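Local atomic coordinates of L-threonine-O-3-phosphate decarboxylase (Porphyromonas gingivalis, PDB entry 3FKD), a protein that probably binds pyridoxal 5'-phosphate and probably decarboxylates L-threonine O-3-phosphate. Residues 16-28 and 319-331. Numbering follows the deposited sequence.
Sequences EIVNFSTTVWTDG and RITTQRPAQNQLF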
ATOM      1  N   GLU A  16      -9.983  -0.123  26.989  1.00 49.71           N
ATOM      2  CA  GLU A  16      -9.918  -0.700  28.338  1.00 51.35           C
ATOM      3  C   GLU A  16      -8.581  -1.454  28.619  1.00 49.88           C
ATOM      4  O   GLU A  16      -8.125  -1.536  29.762  1.00 48.57           O
ATOM      5  CB  GLU A  16     -11.153  -1.579  28.601  1.00 49.94           C
ATOM      6  CG  GLU A  16     -11.332  -2.034  30.050  1.00 51.69           C
ATOM      7  CD  GLU A  16     -11.660  -0.900  31.040  1.00 55.52           C
ATOM      8  OE1 GLU A  16     -11.761   0.283  30.635  1.00 60.49           O
ATOM      9  OE2 GLU A  16     -11.828  -1.200  32.240  1.00 54.03           O
ATOM     10  N   ILE A  17      -7.959  -1.994  27.571  1.00 48.19           N
ATOM     11  CA  ILE A  17      -6.578  -2.469  27.664  1.00 43.15           C
ATOM     12  C   ILE A  17      -5.567  -1.324  27.457  1.00 40.98           C
ATOM     13  O   ILE A  17      -5.688  -0.537  26.514  1.00 41.86           O
ATOM     14  CB  ILE A  17      -6.285  -3.562  26.631  1.00 42.61           C
ATOM     15  CG1 ILE A  17      -6.965  -4.880  27.034  1.00 44.20           C
ATOM     16  CG2 ILE A  17      -4.767  -3.760  26.480  1.00 39.14           C
ATOM     17  CD1 ILE A  17      -6.766  -6.035  25.995  1.00 44.96           C
ATOM     18  N   VAL A  18      -4.571  -1.241  28.341  1.00 37.28           N
ATOM     19  CA  VAL A  18      -3.518  -0.226  28.252  1.00 33.81           C
ATOM     20  C   VAL A  18      -2.307  -0.756  27.479  1.00 32.07           C
ATOM     21  O   VAL A  18      -1.751  -1.818  27.832  1.00 32.19           O
ATOM     22  CB  VAL A  18      -3.081   0.218  29.654  1.00 31.76           C
ATOM     23  CG1 VAL A  18      -1.996   1.328  29.585  1.00 29.09           C
ATOM     24  CG2 VAL A  18      -4.309   0.669  30.455  1.00 32.95           C
ATOM     25  N   ASN A  19      -1.903  -0.033  26.433  1.00 27.28           N
ATOM     26  CA  ASN A  19      -0.925  -0.567  25.499  1.00 25.54           C
ATOM     27  C   ASN A  19       0.481  -0.030  25.698  1.00 25.62           C
ATOM     28  O   ASN A  19       0.711   1.162  25.550  1.00 24.12           O
ATOM     29  CB  ASN A  19      -1.366  -0.332  24.068  1.00 24.91           C
ATOM     30  CG  ASN A  19      -0.696  -1.280  23.105  1.00 24.92           C
ATOM     31  OD1 ASN A  19       0.259  -1.967  23.450  1.00 24.74           O
ATOM     32  ND2 ASN A  19      -1.197  -1.330  21.896  1.00 23.53           N
ATOM     33  N   PHE A  20       1.409  -0.932  26.037  1.00 24.92           N
ATOM     34  CA  PHE A  20       2.811  -0.606  26.323  1.00 23.62           C
ATOM     35  C   PHE A  20       3.681  -1.178  25.179  1.00 22.77           C
ATOM     36  O   PHE A  20       4.892  -0.999  25.144  1.00 22.85           O
ATOM     37  CB  PHE A  20       3.273  -1.177  27.710  1.00 25.55           C
ATOM     38  CG  PHE A  20       2.611  -0.537  28.918  1.00 24.81           C
ATOM     39  CD1 PHE A  20       3.219   0.515  29.591  1.00 25.15           C
ATOM     40  CD2 PHE A  20       1.395  -0.992  29.379  1.00 24.72           C
ATOM     41  CE1 PHE A  20       2.601   1.134  30.678  1.00 25.69           C
ATOM     42  CE2 PHE A  20       0.792  -0.389  30.463  1.00 26.91           C
ATOM     43  CZ  PHE A  20       1.387   0.683  31.106  1.00 25.59           C
ATOM     44  N   SER A  21       3.052  -1.847  24.222  1.00 23.52           N
ATOM     45  CA  SER A  21       3.774  -2.599  23.189  1.00 22.67           C
ATOM     46  C   SER A  21       4.045  -1.877  21.846  1.00 22.63           C
ATOM     47  O   SER A  21       4.688  -2.447  20.974  1.00 22.20           O
ATOM     48  CB  SER A  21       3.003  -3.864  22.893  1.00 22.40           C
ATOM     49  OG  SER A  21       1.979  -3.585  21.964  1.00 22.90           O
ATOM     50  N   THR A  22       3.543  -0.654  21.668  1.00 19.78           N
ATOM     51  CA  THR A  22       3.730   0.050  20.422  1.00 19.44           C
ATOM     52  C   THR A  22       4.683   1.237  20.546  1.00 18.78           C
ATOM     53  O   THR A  22       4.754   1.871  21.573  1.00 19.70           O
ATOM     54  CB  THR A  22       2.351   0.446  19.708  1.00 21.13           C
ATOM     55  OG1 THR A  22       1.852   1.701  20.191  1.00 21.08           O
ATOM     56  CG2 THR A  22       1.282  -0.652  19.884  1.00 21.58           C
ATOM     57  N   THR A  23       5.442   1.506  19.496  1.00 17.97           N
ATOM     58  CA  THR A  23       6.278   2.676  19.465  1.00 18.51           C
ATOM     59  C   THR A  23       5.538   3.796  18.763  1.00 20.01           C
ATOM     60  O   THR A  23       6.149   4.668  18.185  1.00 20.72           O
ATOM     61  CB  THR A  23       7.617   2.413  18.760  1.00 20.23           C
ATOM     62  OG1 THR A  23       7.381   1.933  17.435  1.00 19.61           O
ATOM     63  CG2 THR A  23       8.457   1.378  19.550  1.00 20.54           C
ATOM     64  N   VAL A  24       4.213   3.764  18.810  1.00 20.42           N
ATOM     65  CA  VAL A  24       3.399   4.858  18.296  1.00 19.37           C
ATOM     66  C   VAL A  24       3.017   5.883  19.388  1.00 19.48           C
ATOM     67  O   VAL A  24       2.520   5.521  20.438  1.00 20.44           O
ATOM     68  CB  VAL A  24       2.130   4.296  17.597  1.00 18.78           C
ATOM     69  CG1 VAL A  24       1.206   5.410  17.136  1.00 17.07           C
ATOM     70  CG2 VAL A  24       2.536   3.368  16.421  1.00 18.73           C
ATOM     71  N   TRP A  25       3.249   7.165  19.127  1.00 20.72           N
ATOM     72  CA  TRP A  25       2.689   8.222  19.971  1.00 21.85           C
ATOM     73  C   TRP A  25       1.157   8.261  19.902  1.00 21.37           C
ATOM     74  O   TRP A  25       0.570   8.689  18.929  1.00 19.62           O
ATOM     75  CB  TRP A  25       3.305   9.595  19.671  1.00 21.29           C
ATOM     76  CG  TRP A  25       2.562  10.732  20.317  1.00 23.50           C
ATOM     77  CD1 TRP A  25       1.892  11.735  19.676  1.00 23.23           C
ATOM     78  CD2 TRP A  25       2.384  10.970  21.725  1.00 23.47           C
ATOM     79  NE1 TRP A  25       1.326  12.585  20.581  1.00 24.86           N
ATOM     80  CE2 TRP A  25       1.606  12.151  21.849  1.00 24.78           C
ATOM     81  CE3 TRP A  25       2.818  10.320  22.883  1.00 23.05           C
ATOM     82  CZ2 TRP A  25       1.228  12.686  23.090  1.00 23.84           C
ATOM     83  CZ3 TRP A  25       2.451  10.853  24.128  1.00 25.13           C
ATOM     84  CH2 TRP A  25       1.659  12.031  24.219  1.00 26.16           C
ATOM     85  N   THR A  26       0.523   7.845  20.992  1.00 24.42           N
ATOM     86  CA  THR A  26      -0.913   7.531  20.998  1.00 24.16           C
ATOM     87  C   THR A  26      -1.848   8.592  21.620  1.00 25.29           C
ATOM     88  O   THR A  26      -3.050   8.596  21.378  1.00 23.18           O
ATOM     89  CB  THR A  26      -1.089   6.139  21.628  1.00 22.50           C
ATOM     90  OG1 THR A  26      -1.122   5.157  20.573  1.00 22.79           O
ATOM     91  CG2 THR A  26      -2.299   6.036  22.499  1.00 22.72           C
ATOM     92  N   ASP A  27      -1.275   9.495  22.403  1.00 26.45           N
ATOM     93  CA  ASP A  27      -2.055  10.438  23.185  1.00 28.18           C
ATOM     94  C   ASP A  27      -2.257  11.781  22.477  1.00 27.68           C
ATOM     95  O   ASP A  27      -2.664  12.738  23.108  1.00 28.62           O
ATOM     96  CB  ASP A  27      -1.407  10.656  24.566  1.00 28.81           C
ATOM     97  CG  ASP A  27      -2.221  10.053  25.709  1.00 33.55           C
ATOM     98  OD1 ASP A  27      -3.024   9.155  25.430  1.00 35.22           O
ATOM     99  OD2 ASP A  27      -2.071  10.471  26.887  1.00 35.75           O
ATOM    100  N   GLY A  28      -1.977  11.850  21.176  1.00 27.04           N
ATOM    101  CA  GLY A  28      -2.159  13.077  20.417  1.00 27.75           C
ATOM    102  C   GLY A  28      -3.614  13.535  20.376  1.00 32.40           C
ATOM    103  O   GLY A  28      -4.512  12.752  20.626  1.00 29.75           O
ATOM    104  N   ARG A 319      10.087  -4.952  25.038  1.00 23.36           N
ATOM    105  CA  ARG A 319      10.117  -3.527  24.738  1.00 23.14           C
ATOM    106  C   ARG A 319       8.918  -2.873  25.431  1.00 22.84           C
ATOM    107  O   ARG A 319       7.801  -3.375  25.321  1.00 22.16           O
ATOM    108  CB  ARG A 319      10.064  -3.265  23.209  1.00 23.28           C
ATOM    109  CG  ARG A 319      10.436  -1.813  22.818  1.00 21.16           C
ATOM    110  CD  ARG A 319      10.258  -1.516  21.381  1.00 18.83           C
ATOM    111  NE  ARG A 319       8.883  -1.770  21.024  1.00 21.87           N
ATOM    112  CZ  ARG A 319       8.459  -2.111  19.814  1.00 20.15           C
ATOM    113  NH1 ARG A 319       9.314  -2.223  18.791  1.00 19.06           N
ATOM    114  NH2 ARG A 319       7.171  -2.319  19.636  1.00 20.42           N
ATOM    115  N   ILE A 320       9.163  -1.769  26.139  1.00 21.16           N
ATOM    116  CA  ILE A 320       8.112  -1.015  26.819  1.00 21.36           C
ATOM    117  C   ILE A 320       8.085   0.482  26.437  1.00 22.65           C
ATOM    118  O   ILE A 320       9.114   1.160  26.542  1.00 22.09           O
ATOM    119  CB  ILE A 320       8.297  -1.051  28.335  1.00 22.91           C
ATOM    120  CG1 ILE A 320       8.587  -2.469  28.844  1.00 23.36           C
ATOM    121  CG2 ILE A 320       7.102  -0.398  29.048  1.00 23.48           C
ATOM    122  CD1 ILE A 320       7.389  -3.198  29.333  1.00 24.56           C
ATOM    123  N   THR A 321       6.919   0.992  26.004  1.00 20.15           N
ATOM    124  CA  THR A 321       6.725   2.426  25.808  1.00 21.24           C
ATOM    125  C   THR A 321       6.007   3.099  26.974  1.00 21.53           C
ATOM    126  O   THR A 321       4.891   2.727  27.326  1.00 22.60           O
ATOM    127  CB  THR A 321       5.889   2.740  24.540  1.00 21.91           C
ATOM    128  OG1 THR A 321       6.400   1.984  23.449  1.00 21.86           O
ATOM    129  CG2 THR A 321       5.922   4.255  24.205  1.00 18.53           C
ATOM    130  N   THR A 322       6.641   4.120  27.534  1.00 21.48           N
ATOM    131  CA  THR A 322       6.027   4.981  28.549  1.00 22.27           C
ATOM    132  C   THR A 322       4.610   5.457  28.185  1.00 21.13           C
ATOM    133  O   THR A 322       4.414   6.150  27.206  1.00 20.84           O
ATOM    134  CB  THR A 322       6.920   6.193  28.776  1.00 23.59           C
ATOM    135  OG1 THR A 322       8.234   5.735  29.103  1.00 24.93           O
ATOM    136  CG2 THR A 322       6.339   7.183  29.855  1.00 24.18           C
ATOM    137  N   GLN A 323       3.647   5.062  28.999  1.00 22.65           N
ATOM    138  CA  GLN A 323       2.262   5.484  28.888  1.00 24.28           C
ATOM    139  C   GLN A 323       2.013   6.630  29.886  1.00 26.55           C
ATOM    140  O   GLN A 323       2.932   7.365  30.204  1.00 26.43           O
ATOM    141  CB  GLN A 323       1.345   4.283  29.102  1.00 23.66           C
ATOM    142  CG  GLN A 323       1.531   3.174  28.026  1.00 24.39           C
ATOM    143  CD  GLN A 323       1.477   3.740  26.557  1.00 24.27           C
ATOM    144  OE1 GLN A 323       0.502   4.377  26.168  1.00 22.47           O
ATOM    145  NE2 GLN A 323       2.546   3.541  25.794  1.00 20.45           N
ATOM    146  N   ARG A 324       0.799   6.826  30.365  1.00 27.23           N
ATOM    147  CA  ARG A 324       0.609   7.904  31.370  1.00 31.31           C
ATOM    148  C   ARG A 324       1.202   7.574  32.786  1.00 30.67           C
ATOM    149  O   ARG A 324       1.397   6.409  33.131  1.00 31.27           O
ATOM    150  CB  ARG A 324      -0.870   8.258  31.495  1.00 29.71           C
ATOM    151  CG  ARG A 324      -1.445   8.896  30.263  1.00 31.91           C
ATOM    152  CD  ARG A 324      -2.972   8.932  30.361  1.00 35.56           C
ATOM    153  NE  ARG A 324      -3.599   9.306  29.096  1.00 40.92           N
ATOM    154  CZ  ARG A 324      -4.916   9.377  28.897  1.00 43.98           C
ATOM    155  NH1 ARG A 324      -5.379   9.734  27.705  1.00 47.60           N
ATOM    156  NH2 ARG A 324      -5.771   9.094  29.879  1.00 41.86           N
ATOM    157  N   PRO A 325       1.484   8.596  33.609  1.00 30.65           N
ATOM    158  CA  PRO A 325       2.060   8.287  34.930  1.00 30.89           C
ATOM    159  C   PRO A 325       1.204   7.323  35.739  1.00 32.53           C
ATOM    160  O   PRO A 325       1.696   6.248  36.110  1.00 34.53           O
ATOM    161  CB  PRO A 325       2.144   9.643  35.605  1.00 25.54           C
ATOM    162  CG  PRO A 325       2.316  10.593  34.492  1.00 31.25           C
ATOM    163  CD  PRO A 325       1.435  10.050  33.371  1.00 29.89           C
ATOM    164  N   ALA A 326      -0.058   7.659  35.968  1.00 29.38           N
ATOM    165  CA  ALA A 326      -0.954   6.707  36.606  1.00 31.16           C
ATOM    166  C   ALA A 326      -0.904   5.289  35.976  1.00 32.84           C
ATOM    167  O   ALA A 326      -0.963   4.312  36.687  1.00 37.63           O
ATOM    168  CB  ALA A 326      -2.386   7.238  36.661  1.00 27.43           C
ATOM    169  N   GLN A 327      -0.804   5.161  34.661  1.00 32.45           N
ATOM    170  CA  GLN A 327      -0.760   3.824  34.055  1.00 32.48           C
ATOM    171  C   GLN A 327       0.588   3.204  34.335  1.00 32.97           C
ATOM    172  O   GLN A 327       0.691   2.008  34.512  1.00 34.08           O
ATOM    173  CB  GLN A 327      -0.967   3.900  32.530  1.00 33.10           C
ATOM    174  CG  GLN A 327      -2.425   3.719  32.041  1.00 33.15           C
ATOM    175  CD  GLN A 327      -2.829   4.673  30.925  1.00 28.62           C
ATOM    176  OE1 GLN A 327      -2.003   5.345  30.301  1.00 28.71           O
ATOM    177  NE2 GLN A 327      -4.115   4.763  30.707  1.00 26.65           N
ATOM    178  N   ASN A 328       1.626   4.038  34.332  1.00 34.08           N
ATOM    179  CA  ASN A 328       2.987   3.589  34.565  1.00 33.02           C
ATOM    180  C   ASN A 328       3.075   3.079  35.994  1.00 34.48           C
ATOM    181  O   ASN A 328       3.613   2.011  36.257  1.00 33.12           O
ATOM    182  CB  ASN A 328       4.009   4.720  34.336  1.00 30.29           C
ATOM    183  CG  ASN A 328       4.020   5.231  32.908  1.00 29.68           C
ATOM    184  OD1 ASN A 328       3.540   4.567  31.993  1.00 28.11           O
ATOM    185  ND2 ASN A 328       4.579   6.430  32.713  1.00 29.55           N
ATOM    186  N   GLN A 329       2.513   3.852  36.914  1.00 36.30           N
ATOM    187  CA  GLN A 329       2.534   3.482  38.318  1.00 39.34           C
ATOM    188  C   GLN A 329       1.891   2.096  38.453  1.00 39.84           C
ATOM    189  O   GLN A 329       2.463   1.161  39.017  1.00 41.59           O
ATOM    190  CB  GLN A 329       1.811   4.546  39.157  1.00 38.97           C
ATOM    191  CG  GLN A 329       2.001   4.423  40.678  1.00 51.72           C
ATOM    192  CD  GLN A 329       3.423   4.789  41.168  1.00 59.64           C
ATOM    193  OE1 GLN A 329       4.399   4.729  40.397  1.00 59.55           O
ATOM    194  NE2 GLN A 329       3.537   5.170  42.461  1.00 55.00           N
ATOM    195  N   LEU A 330       0.713   1.960  37.872  1.00 37.87           N
ATOM    196  CA  LEU A 330      -0.044   0.731  37.945  1.00 40.21           C
ATOM    197  C   LEU A 330       0.599  -0.447  37.175  1.00 42.68           C
ATOM    198  O   LEU A 330       0.269  -1.617  37.414  1.00 45.43           O
ATOM    199  CB  LEU A 330      -1.432   1.014  37.422  1.00 39.49           C
ATOM    200  CG  LEU A 330      -2.402  -0.146  37.367  1.00 46.06           C
ATOM    201  CD1 LEU A 330      -2.287  -0.976  38.637  1.00 46.57           C
ATOM    202  CD2 LEU A 330      -3.814   0.429  37.154  1.00 47.98           C
ATOM    203  N   PHE A 331       1.521  -0.147  36.267  1.00 36.95           N
ATOM    204  CA  PHE A 331       2.250  -1.197  35.578  1.00 37.47           C
ATOM    205  C   PHE A 331       3.379  -1.722  36.461  1.00 37.81           C
ATOM    206  O   PHE A 331       3.753  -2.886  36.393  1.00 36.86           O
ATOM    207  CB  PHE A 331       2.778  -0.670  34.239  1.00 35.83           C
ATOM    208  CG  PHE A 331       3.811  -1.541  33.605  1.00 32.46           C
ATOM    209  CD1 PHE A 331       3.540  -2.205  32.429  1.00 31.57           C
ATOM    210  CD2 PHE A 331       5.064  -1.680  34.172  1.00 33.92           C
ATOM    211  CE1 PHE A 331       4.511  -3.004  31.829  1.00 31.77           C
ATOM    212  CE2 PHE A 331       6.031  -2.482  33.594  1.00 31.02           C
ATOM    213  CZ  PHE A 331       5.760  -3.139  32.427  1.00 32.43           C
TER
HETATM  214  O   HOH W   1       1.855   4.306  22.910  1.00 23.57           O
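R319 NH2 donates to the backbone oxygen S21 O over 2.8 Å. S21 O lies in the guanidinium plane, but the nitrogen sits above the carbonyl plane, and the N-H...O angle is 144°. A turn in the arginine chain at chi3 (58°) brings the group round to this carbonyl. T23 CG2 covers the centre of one guanidinium face, 3.5 Å from R319 CZ. T23 OG1 is hydrogen-bonded to Y169 OH, and R319 NH1 makes a weak hydrogen bond to N140 OD1. The backbone adds a nearly straight bond, T321 N to F20 O, at 3.0 Å. T321 OG1 also donates to T22 O, but the modelled length is very short and doubtful in detail.

This is the small domain of a fold-type I PLP enzyme. Strand 18-19 forms one edge of its sheet, with strand 302-306 between it and strand 317-321. The position of R319 on this strand is consistent with that of the carboxylate-binding arginine of class I and II aminotransferases.

Further along, the F20 ring is sandwiched. Q323 CG makes a CH-pi contact toward the rim of one face, 3.7 Å from the ring centroid. F331 CD1 lies over the centre of the opposite face, and the two ring planes meet obliquely at 48°. Q327 O and N328 OD1 lie at the edge. Strand residue M302 also touches both phenylalanines. A water donates to V24 O and accepts from Q323 NE2, which also donates to T321 O.

V18 CG1 packs on Q327 CG at 3.5 Å. Q327 OE1 accepts from the backbone N of R324, the N-cap residue, across the first turn of helix 325-339. At the exposed end, D27 and R324 form a salt bridge. R324 NE reaches the syn lone pair of D27 OD2 at 2.9 Å, while the bond from R324 NH1 to D27 OD1 is weak.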